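Local atomic coordinates of Obg-like ATPase 1 (Schizosaccharomyces pombe, PDB entry 1NI3), a protein that hydrolyses ATP, and GTP with lower efficiency, using magnesium as cofactor, and negatively regulates the G2/M transition of the cell cycle. Residues N19-T23 against A304-I308; K62-P66 against I298-Y302; S320-R324 against G334-T338; G347-Y352 against G382-W387. All coordinates share one frame; numbering follows the deposited sequence.

Contact 1: residues N19-T23 against A304-I308; sequences NNLKT and ALNLI
Leu21 and Leu305 lie alongside each other with their side chains heading opposite ways, an example of two distant chain segments joined mainly by branched aliphatic groups, with no hydrogen bond between them. Leu305 CD2 rests against Leu21 CB at 3.9 Å, while its other methyl, Leu305 CD1, reaches Thr23 CG2 at 3.6 Å. With CG beside its backbone N (chi1 -71°), Leu305 spreads this fork over both residues. Farther along, Leu21 CD1 approaches Leu307 CD2 at 4.2 Å. A second kind of contact sets methyls against carbonyl oxygens: Leu307 CD2 stands 3.7 Å from Asn19 O. Asn19 O also accepts from Leu21 N at 2.7 Å, closing the inverse gamma turn centred on Asn20. Thr23 OG1 turns to Thr88 O instead of to the other segment. With Leu305 cut back to an alanine, a gap is likely to open beside Leu21 CB, and Thr23 CG2 would lose one apolar neighbour. The contact joins the G domain to the TGS region: Thr23 lies on strand 22-27, between strands 81-90 and 118-124 of the sheet, whereas Leu305 follows helix 294-304 and leads into strand 307-312.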
loop_
_atom_site.group_PDB
_atom_site.type_symbol
_atom_site.label_atom_id
_atom_site.label_comp_id
_atom_site.label_asym_id
_atom_site.label_seq_id
_atom_site.Cartn_x
_atom_site.Cartn_y
_atom_site.Cartn_z
ATOM N N ASN A 19 10.362 -4.694 4.525
ATOM C CA ASN A 19 9.965 -4.809 3.131
ATOM C C ASN A 19 8.602 -5.456 2.996
ATOM O O ASN A 19 7.800 -5.019 2.179
ATOM C CB ASN A 19 10.979 -5.632 2.336
ATOM C CG ASN A 19 12.399 -5.117 2.483
ATOM O OD1 ASN A 19 12.712 -3.976 2.128
ATOM N ND2 ASN A 19 13.271 -5.962 3.018
ATOM N N ASN A 20 8.329 -6.488 3.786
ATOM C CA ASN A 20 7.030 -7.146 3.699
ATOM C C ASN A 20 5.921 -6.326 4.351
ATOM O O ASN A 20 5.412 -6.697 5.408
ATOM C CB ASN A 20 7.101 -8.517 4.352
ATOM C CG ASN A 20 7.786 -8.467 5.681
ATOM O OD1 ASN A 20 9.011 -8.502 5.758
ATOM N ND2 ASN A 20 7.002 -8.352 6.749
ATOM N N LEU A 21 5.561 -5.213 3.716
ATOM C CA LEU A 21 4.498 -4.328 4.194
ATOM C C LEU A 21 3.223 -4.795 3.483
ATOM O O LEU A 21 3.292 -5.280 2.352
ATOM C CB LEU A 21 4.816 -2.885 3.796
ATOM C CG LEU A 21 6.156 -2.368 4.306
ATOM C CD1 LEU A 21 6.477 -0.955 3.805
ATOM C CD2 LEU A 21 6.080 -2.401 5.809
ATOM N N LYS A 22 2.067 -4.674 4.128
ATOM C CA LYS A 22 0.819 -5.114 3.497
ATOM C C LYS A 22 -0.279 -4.037 3.526
ATOM O O LYS A 22 -0.181 -3.062 4.271
ATOM C CB LYS A 22 0.333 -6.393 4.185
ATOM C CG LYS A 22 0.265 -6.296 5.712
ATOM C CD LYS A 22 0.226 -7.655 6.420
ATOM C CE LYS A 22 1.571 -8.390 6.338
ATOM N NZ LYS A 22 1.963 -8.732 4.936
ATOM N N THR A 23 -1.306 -4.205 2.695
ATOM C CA THR A 23 -2.415 -3.257 2.631
ATOM C C THR A 23 -3.693 -4.036 2.919
ATOM O O THR A 23 -3.794 -5.217 2.566
ATOM C CB THR A 23 -2.576 -2.644 1.228
ATOM O OG1 THR A 23 -3.056 -3.643 0.317
ATOM C CG2 THR A 23 -1.250 -2.128 0.711
ATOM N N ALA A 304 2.693 3.636 -2.415
ATOM C CA ALA A 304 2.318 4.281 -1.148
ATOM C C ALA A 304 3.097 3.700 0.012
ATOM O O ALA A 304 3.408 4.390 0.973
ATOM C CB ALA A 304 0.827 4.093 -0.899
ATOM N N LEU A 305 3.399 2.416 -0.093
ATOM C CA LEU A 305 4.150 1.723 0.932
ATOM C C LEU A 305 5.655 1.990 0.825
ATOM O O LEU A 305 6.448 1.367 1.534
ATOM C CB LEU A 305 3.885 0.213 0.833
ATOM C CG LEU A 305 2.496 -0.273 1.247
ATOM C CD1 LEU A 305 2.331 -1.718 0.817
ATOM C CD2 LEU A 305 2.319 -0.130 2.763
ATOM N N ASN A 306 6.042 2.915 -0.051
ATOM C CA ASN A 306 7.451 3.246 -0.272
ATOM C C ASN A 306 8.277 2.041 -0.713
ATOM O O ASN A 306 9.382 1.807 -0.213
ATOM C CB ASN A 306 8.087 3.844 0.989
ATOM C CG ASN A 306 7.918 5.348 1.075
ATOM O OD1 ASN A 306 8.098 6.060 0.091
ATOM N ND2 ASN A 306 7.590 5.840 2.268
ATOM N N LEU A 307 7.737 1.256 -1.633
ATOM C CA LEU A 307 8.462 0.086 -2.106
ATOM C C LEU A 307 8.925 0.269 -3.555
ATOM O O LEU A 307 8.298 0.988 -4.346
ATOM C CB LEU A 307 7.581 -1.170 -1.954
ATOM C CG LEU A 307 7.214 -1.507 -0.499
ATOM C CD1 LEU A 307 6.198 -2.640 -0.454
ATOM C CD2 LEU A 307 8.466 -1.893 0.263
ATOM N N ILE A 308 10.059 -0.352 -3.863
ATOM C CA ILE A 308 10.672 -0.337 -5.182
ATOM C C ILE A 308 11.198 -1.759 -5.359
ATOM O O ILE A 308 11.038 -2.598 -4.470
ATOM C CB ILE A 308 11.888 0.607 -5.248
ATOM C CG1 ILE A 308 12.943 0.166 -4.228
ATOM C CG2 ILE A 308 11.474 2.028 -4.973
ATOM C CD1 ILE A 308 14.310 0.794 -4.439
#

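Contact 2: residues K62-P66 against I298-Y302; sequences KVAVP and IVTGY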
loop_
_atom_site.group_PDB
_atom_site.type_symbol
_atom_site.label_atom_id
_atom_site.label_comp_id
_atom_site.label_asym_id
_atom_site.label_seq_id
_atom_site.Cartn_x
_atom_site.Cartn_y
_atom_site.Cartn_z
ATOM N N LYS A 62 -2.289 -12.239 -2.855
ATOM C CA LYS A 62 -0.944 -11.849 -3.298
ATOM C C LYS A 62 -1.123 -11.344 -4.732
ATOM O O LYS A 62 -1.089 -12.139 -5.672
ATOM C CB LYS A 62 0.002 -13.060 -3.346
ATOM C CG LYS A 62 0.272 -13.789 -2.034
ATOM C CD LYS A 62 1.045 -12.917 -1.066
ATOM C CE LYS A 62 1.177 -13.542 0.317
ATOM N NZ LYS A 62 1.629 -12.516 1.305
ATOM N N VAL A 63 -1.330 -10.044 -4.916
ATOM C CA VAL A 63 -1.537 -9.520 -6.268
ATOM C C VAL A 63 -0.203 -9.184 -6.937
ATOM O O VAL A 63 0.661 -8.533 -6.343
ATOM C CB VAL A 63 -2.417 -8.259 -6.245
ATOM C CG1 VAL A 63 -2.907 -7.918 -7.649
ATOM C CG2 VAL A 63 -3.565 -8.485 -5.311
ATOM N N ALA A 64 -0.037 -9.613 -8.182
ATOM C CA ALA A 64 1.198 -9.348 -8.900
ATOM C C ALA A 64 1.307 -7.881 -9.247
ATOM O O ALA A 64 0.377 -7.302 -9.800
ATOM C CB ALA A 64 1.267 -10.194 -10.156
ATOM N N VAL A 65 2.449 -7.282 -8.914
ATOM C CA VAL A 65 2.675 -5.869 -9.205
ATOM C C VAL A 65 3.037 -5.717 -10.673
ATOM O O VAL A 65 4.007 -6.316 -11.154
ATOM C CB VAL A 65 3.840 -5.289 -8.405
ATOM C CG1 VAL A 65 3.841 -3.785 -8.543
ATOM C CG2 VAL A 65 3.753 -5.723 -6.958
ATOM N N PRO A 66 2.253 -4.924 -11.413
ATOM C CA PRO A 66 2.557 -4.736 -12.835
ATOM C C PRO A 66 3.787 -3.843 -13.038
ATOM O O PRO A 66 3.972 -2.830 -12.351
ATOM C CB PRO A 66 1.270 -4.129 -13.391
ATOM C CG PRO A 66 0.688 -3.410 -12.220
ATOM C CD PRO A 66 0.951 -4.337 -11.057
ATOM N N ILE A 298 -3.185 -1.377 -7.726
ATOM C CA ILE A 298 -2.026 -2.043 -7.154
ATOM C C ILE A 298 -0.749 -1.210 -7.150
ATOM O O ILE A 298 -0.048 -1.134 -6.136
ATOM C CB ILE A 298 -1.751 -3.401 -7.853
ATOM C CG1 ILE A 298 -2.681 -4.469 -7.273
ATOM C CG2 ILE A 298 -0.309 -3.853 -7.628
ATOM C CD1 ILE A 298 -4.108 -4.262 -7.637
ATOM N N VAL A 299 -0.439 -0.572 -8.267
ATOM C CA VAL A 299 0.775 0.228 -8.299
ATOM C C VAL A 299 0.695 1.279 -7.212
ATOM O O VAL A 299 1.627 1.422 -6.411
ATOM C CB VAL A 299 0.956 0.946 -9.619
ATOM C CG1 VAL A 299 2.114 1.898 -9.514
ATOM C CG2 VAL A 299 1.203 -0.060 -10.725
ATOM N N THR A 300 -0.410 2.019 -7.178
ATOM C CA THR A 300 -0.563 3.051 -6.168
ATOM C C THR A 300 -0.307 2.498 -4.767
ATOM O O THR A 300 0.300 3.164 -3.925
ATOM C CB THR A 300 -1.967 3.650 -6.207
ATOM O OG1 THR A 300 -2.312 4.007 -7.552
ATOM C CG2 THR A 300 -2.031 4.891 -5.331
ATOM N N GLY A 301 -0.765 1.270 -4.533
ATOM C CA GLY A 301 -0.570 0.646 -3.239
ATOM C C GLY A 301 0.901 0.350 -3.021
ATOM O O GLY A 301 1.509 0.813 -2.040
ATOM N N TYR A 302 1.471 -0.426 -3.936
ATOM C CA TYR A 302 2.877 -0.772 -3.874
ATOM C C TYR A 302 3.726 0.469 -3.611
ATOM O O TYR A 302 4.623 0.447 -2.782
ATOM C CB TYR A 302 3.302 -1.410 -5.188
ATOM C CG TYR A 302 4.659 -2.070 -5.135
ATOM C CD1 TYR A 302 4.797 -3.378 -4.694
ATOM C CD2 TYR A 302 5.791 -1.406 -5.576
ATOM C CE1 TYR A 302 6.023 -4.017 -4.710
ATOM C CE2 TYR A 302 7.028 -2.022 -5.587
ATOM C CZ TYR A 302 7.139 -3.334 -5.162
ATOM O OH TYR A 302 8.353 -3.967 -5.230
#
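Val65 and Tyr302 meet at about a right angle, the valine methyls lying across the ring rather than in line with it. CG1, anti to the backbone N (chi1 -169°), sits over one face of the phenol in a CH-pi contact, Val65 CG1 being 4.1 Å from the centroid of the Tyr302 ring and 20° off its normal. The other branch, Val65 CG2, lies on the same side of the ring plane, nearest Tyr302 CD1 and CE1, so that both methyls approach the ring from one side.

Ile298, a turn earlier on the helix, splits its branches between two partners. Ile298 CG1 crosses Val63 obliquely and meets Val63 CG1 at 3.5 Å, while Ile298 CG2 turns toward the proline and lies 3.7 Å from Pro66 CD, the two side chains being nearly perpendicular. Pro66 CG in turn rests 3.7 Å from Val299 CG2. A glycine in place of Ile298 would probably leave Val63 CG1 and Pro66 CD without their shared neighbour and open a gap between strand and helix.

The axes of the short segments 62-65 and 298-302 approach to 9.0 Å and cross at 94°. Strand 60-65 pairs antiparallel with strand 81-90, and Tyr302 OH hydrogen-bonds Thr322 OG1 on strand 317-324, so helix 294-304 lies against several strands of one mixed sheet.

Contact 3: residues S320-R324 against G334-T338; sequences SWTIR and GVIHT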
loop_
_atom_site.group_PDB
_atom_site.type_symbol
_atom_site.label_atom_id
_atom_site.label_comp_id
_atom_site.label_asym_id
_atom_site.label_seq_id
_atom_site.Cartn_x
_atom_site.Cartn_y
_atom_site.Cartn_z
ATOM N N SER A 320 11.555 -10.407 -9.722
ATOM C CA SER A 320 11.531 -9.044 -9.189
ATOM C C SER A 320 11.508 -9.114 -7.666
ATOM O O SER A 320 10.613 -9.714 -7.087
ATOM C CB SER A 320 10.278 -8.317 -9.673
ATOM O OG SER A 320 10.220 -7.018 -9.150
ATOM N N TRP A 321 12.481 -8.491 -7.016
ATOM C CA TRP A 321 12.539 -8.515 -5.560
ATOM C C TRP A 321 12.127 -7.185 -4.939
ATOM O O TRP A 321 12.661 -6.137 -5.287
ATOM C CB TRP A 321 13.950 -8.892 -5.101
ATOM C CG TRP A 321 14.464 -10.145 -5.746
ATOM C CD1 TRP A 321 14.988 -10.273 -7.005
ATOM C CD2 TRP A 321 14.409 -11.469 -5.199
ATOM N NE1 TRP A 321 15.250 -11.597 -7.276
ATOM C CE2 TRP A 321 14.908 -12.347 -6.189
ATOM C CE3 TRP A 321 13.978 -11.995 -3.976
ATOM C CZ2 TRP A 321 14.993 -13.724 -5.984
ATOM C CZ3 TRP A 321 14.061 -13.372 -3.777
ATOM C CH2 TRP A 321 14.567 -14.220 -4.782
ATOM N N THR A 322 11.176 -7.222 -4.015
ATOM C CA THR A 322 10.737 -5.981 -3.394
ATOM C C THR A 322 11.682 -5.476 -2.311
ATOM O O THR A 322 12.111 -6.234 -1.448
ATOM C CB THR A 322 9.349 -6.131 -2.769
ATOM O OG1 THR A 322 8.379 -6.336 -3.801
ATOM C CG2 THR A 322 8.983 -4.887 -1.973
ATOM N N ILE A 323 12.006 -4.189 -2.354
ATOM C CA ILE A 323 12.874 -3.602 -1.336
ATOM C C ILE A 323 12.393 -2.188 -0.987
ATOM O O ILE A 323 11.573 -1.615 -1.700
ATOM C CB ILE A 323 14.363 -3.561 -1.796
ATOM C CG1 ILE A 323 14.486 -2.760 -3.087
ATOM C CG2 ILE A 323 14.898 -4.971 -1.970
ATOM C CD1 ILE A 323 15.810 -2.040 -3.209
ATOM N N ARG A 324 12.897 -1.623 0.105
ATOM C CA ARG A 324 12.476 -0.283 0.492
ATOM C C ARG A 324 13.219 0.803 -0.260
ATOM O O ARG A 324 14.426 0.701 -0.493
ATOM C CB ARG A 324 12.628 -0.076 2.001
ATOM C CG ARG A 324 11.490 -0.666 2.801
ATOM C CD ARG A 324 10.212 0.117 2.581
ATOM N NE ARG A 324 10.094 1.260 3.488
ATOM C CZ ARG A 324 9.744 1.151 4.770
ATOM N NH1 ARG A 324 9.474 -0.046 5.298
ATOM N NH2 ARG A 324 9.660 2.237 5.530
ATOM N N GLY A 334 20.414 -9.464 0.911
ATOM C CA GLY A 334 19.954 -10.281 2.013
ATOM C C GLY A 334 18.583 -10.837 1.709
ATOM O O GLY A 334 18.249 -11.953 2.103
ATOM N N VAL A 335 17.790 -10.046 0.993
ATOM C CA VAL A 335 16.430 -10.428 0.620
ATOM C C VAL A 335 16.343 -11.852 0.037
ATOM O O VAL A 335 15.485 -12.644 0.438
ATOM C CB VAL A 335 15.848 -9.415 -0.391
ATOM C CG1 VAL A 335 14.448 -9.821 -0.806
ATOM C CG2 VAL A 335 15.830 -8.026 0.234
ATOM N N ILE A 336 17.242 -12.180 -0.887
ATOM C CA ILE A 336 17.260 -13.498 -1.507
ATOM C C ILE A 336 17.782 -14.571 -0.560
ATOM O O ILE A 336 17.082 -15.537 -0.249
ATOM C CB ILE A 336 18.121 -13.483 -2.779
ATOM C CG1 ILE A 336 17.540 -12.478 -3.770
ATOM C CG2 ILE A 336 18.186 -14.876 -3.390
ATOM C CD1 ILE A 336 18.223 -12.464 -5.100
ATOM N N HIS A 337 19.021 -14.403 -0.118
ATOM C CA HIS A 337 19.643 -15.340 0.810
ATOM C C HIS A 337 20.385 -14.526 1.863
ATOM O O HIS A 337 21.177 -13.639 1.531
ATOM C CB HIS A 337 20.626 -16.273 0.087
ATOM C CG HIS A 337 19.966 -17.257 -0.839
ATOM N ND1 HIS A 337 18.891 -18.035 -0.462
ATOM C CD2 HIS A 337 20.254 -17.613 -2.117
ATOM C CE1 HIS A 337 18.546 -18.827 -1.463
ATOM N NE2 HIS A 337 19.357 -18.591 -2.478
ATOM N N THR A 338 20.114 -14.826 3.130
ATOM C CA THR A 338 20.732 -14.131 4.257
ATOM C C THR A 338 22.243 -13.996 4.090
ATOM O O THR A 338 22.810 -12.930 4.347
ATOM C CB THR A 338 20.452 -14.873 5.570
ATOM O OG1 THR A 338 19.078 -15.277 5.607
ATOM C CG2 THR A 338 20.742 -13.967 6.758
#
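Over one face of the Trp321 indole lies the Ile336 side chain, whose CG1 stands directly above the six-membered ring, 3.3 Å from its centroid, in a CH-pi contact. This is helix-on-sheet packing of the kind expected in the ubiquitin-like beta-grasp fold, to which the TGS region is related: the hairpin of strands 307-312 and 317-324 carries helix 329-336 across it.

From CG1 the isoleucine spreads over the ring system. The chain is extended at chi2 (-175°), which carries Ile336 CD1 on toward the pyrrole half, where it lies 3.5 Å from Trp321 CE2. The other branch, Ile336 CG2, heads for the far corner of the benzene ring and comes within 3.9 Å of Trp321 CH2. The two side chains cross at about a right angle, a rod laid over a plate. Val335 meets the same indole obliquely, with Val335 CG1 3.9 Å from Trp321 CE3.

Other parts of the chain help to fix the plate. Trp321 NE1 hydrogen-bonds Thr312 OG1, Arg319 makes a cation-pi contact with the indole, and the Tyr310 ring meets it with planes about 25° apart. The second flat group, the His337 imidazole, has Ile336 CG2 over one face, so that this methyl group sits near both aromatic residues.

Val335 bridges the two strand residues that flank Thr322. Beyond the indole, its second methyl, Val335 CG2, ends 3.9 Å from Ile323 CG2.

Contact 4: residues G347-Y352 against G382-W387; sequences GEIMHY and GDIAHW
Glu348 and His386 face each other as an antiparallel hydrogen-bonded pair, the first rung of a two-strand ladder. Glu348 N gives to His386 O at 3.2 Å, nearly straight at 162°, and His386 N returns a bond to Glu348 O at 2.9 Å. Their side chains lie side by side, pointing the same way, carboxylate and ring planes 41° apart; with CG anti to the backbone N (chi1 156°), His386 ND1 makes a weak 3.1 Å bond to Glu348 OE1. Met350 and Ile384 form the next such pair, with bonds from Ile384 N to Met350 O and, weakly, Met350 N to Ile384 O. Between them Ile349 and Ala385 make a non-hydrogen-bonded pair on the opposite face, Ile349 CD1 being 3.9 Å from Ala385 CB. Met350, present as selenomethionine, lays CE 3.6 Å from Ile384 CG2.

Farther out, Tyr370 OH hydrogen-bonds Glu348 OE1. Strand 372-374 pairs with strand 346-350, and segment 382-387 bonds through its backbone to Asn309 and Phe311. Asp383 OD1 accepts a 2.6 Å bond from a water that accepts from Tyr352 N. Water on OD1 and Tyr377 OH on OD2 give the buried carboxylate a donor at each oxygen, probably offsetting part of the cost of burial.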
loop_
_atom_site.group_PDB
_atom_site.type_symbol
_atom_site.label_atom_id
_atom_site.label_comp_id
_atom_site.label_asym_id
_atom_site.label_seq_id
_atom_site.Cartn_x
_atom_site.Cartn_y
_atom_site.Cartn_z
ATOM N N GLY A 347 28.839 -6.233 -5.138
ATOM C CA GLY A 347 27.771 -6.837 -5.903
ATOM C C GLY A 347 27.841 -6.267 -7.302
ATOM O O GLY A 347 28.418 -5.196 -7.513
ATOM N N GLU A 348 27.253 -6.979 -8.257
ATOM C CA GLU A 348 27.240 -6.552 -9.650
ATOM C C GLU A 348 25.877 -6.024 -10.069
ATOM O O GLU A 348 24.914 -6.781 -10.180
ATOM C CB GLU A 348 27.682 -7.715 -10.549
ATOM C CG GLU A 348 29.195 -7.824 -10.697
ATOM C CD GLU A 348 29.689 -9.254 -10.689
ATOM O OE1 GLU A 348 29.233 -10.057 -11.529
ATOM O OE2 GLU A 348 30.548 -9.572 -9.840
ATOM N N ILE A 349 25.820 -4.714 -10.297
ATOM C CA ILE A 349 24.596 -4.022 -10.694
ATOM C C ILE A 349 24.604 -3.656 -12.169
ATOM O O ILE A 349 25.657 -3.425 -12.762
ATOM C CB ILE A 349 24.390 -2.722 -9.864
ATOM C CG1 ILE A 349 23.523 -3.017 -8.642
ATOM C CG2 ILE A 349 23.751 -1.631 -10.711
ATOM C CD1 ILE A 349 24.139 -4.003 -7.666
HETATM N N MSE A 350 23.418 -3.582 -12.753
HETATM C CA MSE A 350 23.295 -3.256 -14.159
HETATM C C MSE A 350 21.968 -2.498 -14.312
HETATM O O MSE A 350 20.916 -3.096 -14.518
HETATM C CB MSE A 350 23.341 -4.574 -14.944
HETATM C CG MSE A 350 23.328 -4.469 -16.455
HETATM SE SE MSE A 350 23.736 -6.169 -17.358
HETATM C CE MSE A 350 23.052 -7.454 -16.073
ATOM N N HIS A 351 22.038 -1.174 -14.171
ATOM C CA HIS A 351 20.865 -0.304 -14.264
ATOM C C HIS A 351 19.982 -0.680 -15.432
ATOM O O HIS A 351 20.456 -0.841 -16.552
ATOM C CB HIS A 351 21.276 1.169 -14.391
ATOM C CG HIS A 351 21.985 1.700 -13.187
ATOM N ND1 HIS A 351 22.205 0.947 -12.057
ATOM C CD2 HIS A 351 22.523 2.925 -12.931
ATOM C CE1 HIS A 351 22.844 1.673 -11.157
ATOM N NE2 HIS A 351 23.047 2.878 -11.669
ATOM N N TYR A 352 18.687 -0.803 -15.163
ATOM C CA TYR A 352 17.731 -1.184 -16.188
ATOM C C TYR A 352 17.941 -0.417 -17.492
ATOM O O TYR A 352 17.948 -1.013 -18.576
ATOM C CB TYR A 352 16.309 -0.955 -15.689
ATOM C CG TYR A 352 15.277 -1.260 -16.736
ATOM C CD1 TYR A 352 15.011 -2.576 -17.130
ATOM C CD2 TYR A 352 14.593 -0.228 -17.372
ATOM C CE1 TYR A 352 14.081 -2.851 -18.142
ATOM C CE2 TYR A 352 13.672 -0.493 -18.378
ATOM C CZ TYR A 352 13.420 -1.808 -18.759
ATOM O OH TYR A 352 12.519 -2.057 -19.772
ATOM N N GLY A 382 14.620 -0.869 -10.497
ATOM C CA GLY A 382 14.842 -1.485 -11.789
ATOM C C GLY A 382 16.184 -2.166 -11.912
ATOM O O GLY A 382 16.395 -2.989 -12.799
ATOM N N ASP A 383 17.101 -1.831 -11.018
ATOM C CA ASP A 383 18.434 -2.418 -11.061
ATOM C C ASP A 383 18.422 -3.942 -11.265
ATOM O O ASP A 383 17.615 -4.666 -10.670
ATOM C CB ASP A 383 19.203 -2.072 -9.779
ATOM C CG ASP A 383 19.963 -0.755 -9.889
ATOM O OD1 ASP A 383 19.838 -0.074 -10.938
ATOM O OD2 ASP A 383 20.697 -0.407 -8.933
ATOM N N ILE A 384 19.310 -4.423 -12.133
ATOM C CA ILE A 384 19.449 -5.852 -12.386
ATOM C C ILE A 384 20.729 -6.194 -11.656
ATOM O O ILE A 384 21.809 -5.769 -12.062
ATOM C CB ILE A 384 19.642 -6.184 -13.886
ATOM C CG1 ILE A 384 18.348 -5.943 -14.667
ATOM C CG2 ILE A 384 20.042 -7.648 -14.033
ATOM C CD1 ILE A 384 17.937 -4.499 -14.734
ATOM N N ALA A 385 20.610 -6.944 -10.569
ATOM C CA ALA A 385 21.777 -7.285 -9.780
ATOM C C ALA A 385 22.140 -8.752 -9.786
ATOM O O ALA A 385 21.347 -9.607 -10.176
ATOM C CB ALA A 385 21.587 -6.806 -8.348
ATOM N N HIS A 386 23.364 -9.030 -9.348
ATOM C CA HIS A 386 23.880 -10.390 -9.273
ATOM C C HIS A 386 24.902 -10.522 -8.136
ATOM O O HIS A 386 25.947 -9.874 -8.145
ATOM C CB HIS A 386 24.522 -10.789 -10.608
ATOM C CG HIS A 386 25.541 -11.877 -10.479
ATOM N ND1 HIS A 386 26.869 -11.619 -10.236
ATOM C CD2 HIS A 386 25.404 -13.224 -10.484
ATOM C CE1 HIS A 386 27.516 -12.767 -10.093
ATOM N NE2 HIS A 386 26.653 -13.751 -10.238
ATOM N N TRP A 387 24.582 -11.374 -7.166
ATOM C CA TRP A 387 25.446 -11.608 -6.015
ATOM C C TRP A 387 26.189 -12.926 -6.204
ATOM O O TRP A 387 25.710 -13.808 -6.927
ATOM C CB TRP A 387 24.624 -11.691 -4.719
ATOM C CG TRP A 387 23.350 -10.884 -4.714
ATOM C CD1 TRP A 387 22.075 -11.370 -4.713
ATOM C CD2 TRP A 387 23.236 -9.452 -4.747
ATOM N NE1 TRP A 387 21.173 -10.329 -4.748
ATOM C CE2 TRP A 387 21.857 -9.146 -4.765
ATOM C CE3 TRP A 387 24.164 -8.404 -4.763
ATOM C CZ2 TRP A 387 21.383 -7.828 -4.798
ATOM C CZ3 TRP A 387 23.691 -7.090 -4.798
ATOM C CH2 TRP A 387 22.309 -6.817 -4.813
HETATM O O HOH W 1 18.026 0.539 -12.635
#

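How the contacts relate
Contacts 1 to 3 all reach one mixed sheet shared by the G domain and the TGS region; contact 4 is counted in a three-stranded sheet, though segment 382-387 also bonds through its backbone to strand 307-312. Contact 2 is nested inside the loop closed by contact 1, their centres 10 Å apart; contacts 3 and 4 follow in series. Helix 294-304 runs from contact 2 into contact 1, and strands 307-312 and 317-324 carry contact 1 on to contact 3, about 13 Å away between centres. Contact 4, its centre about 12 Å from that of contact 3 and 21 Å from that of contact 1, completes a path from the nucleotide-binding domain out through the TGS region.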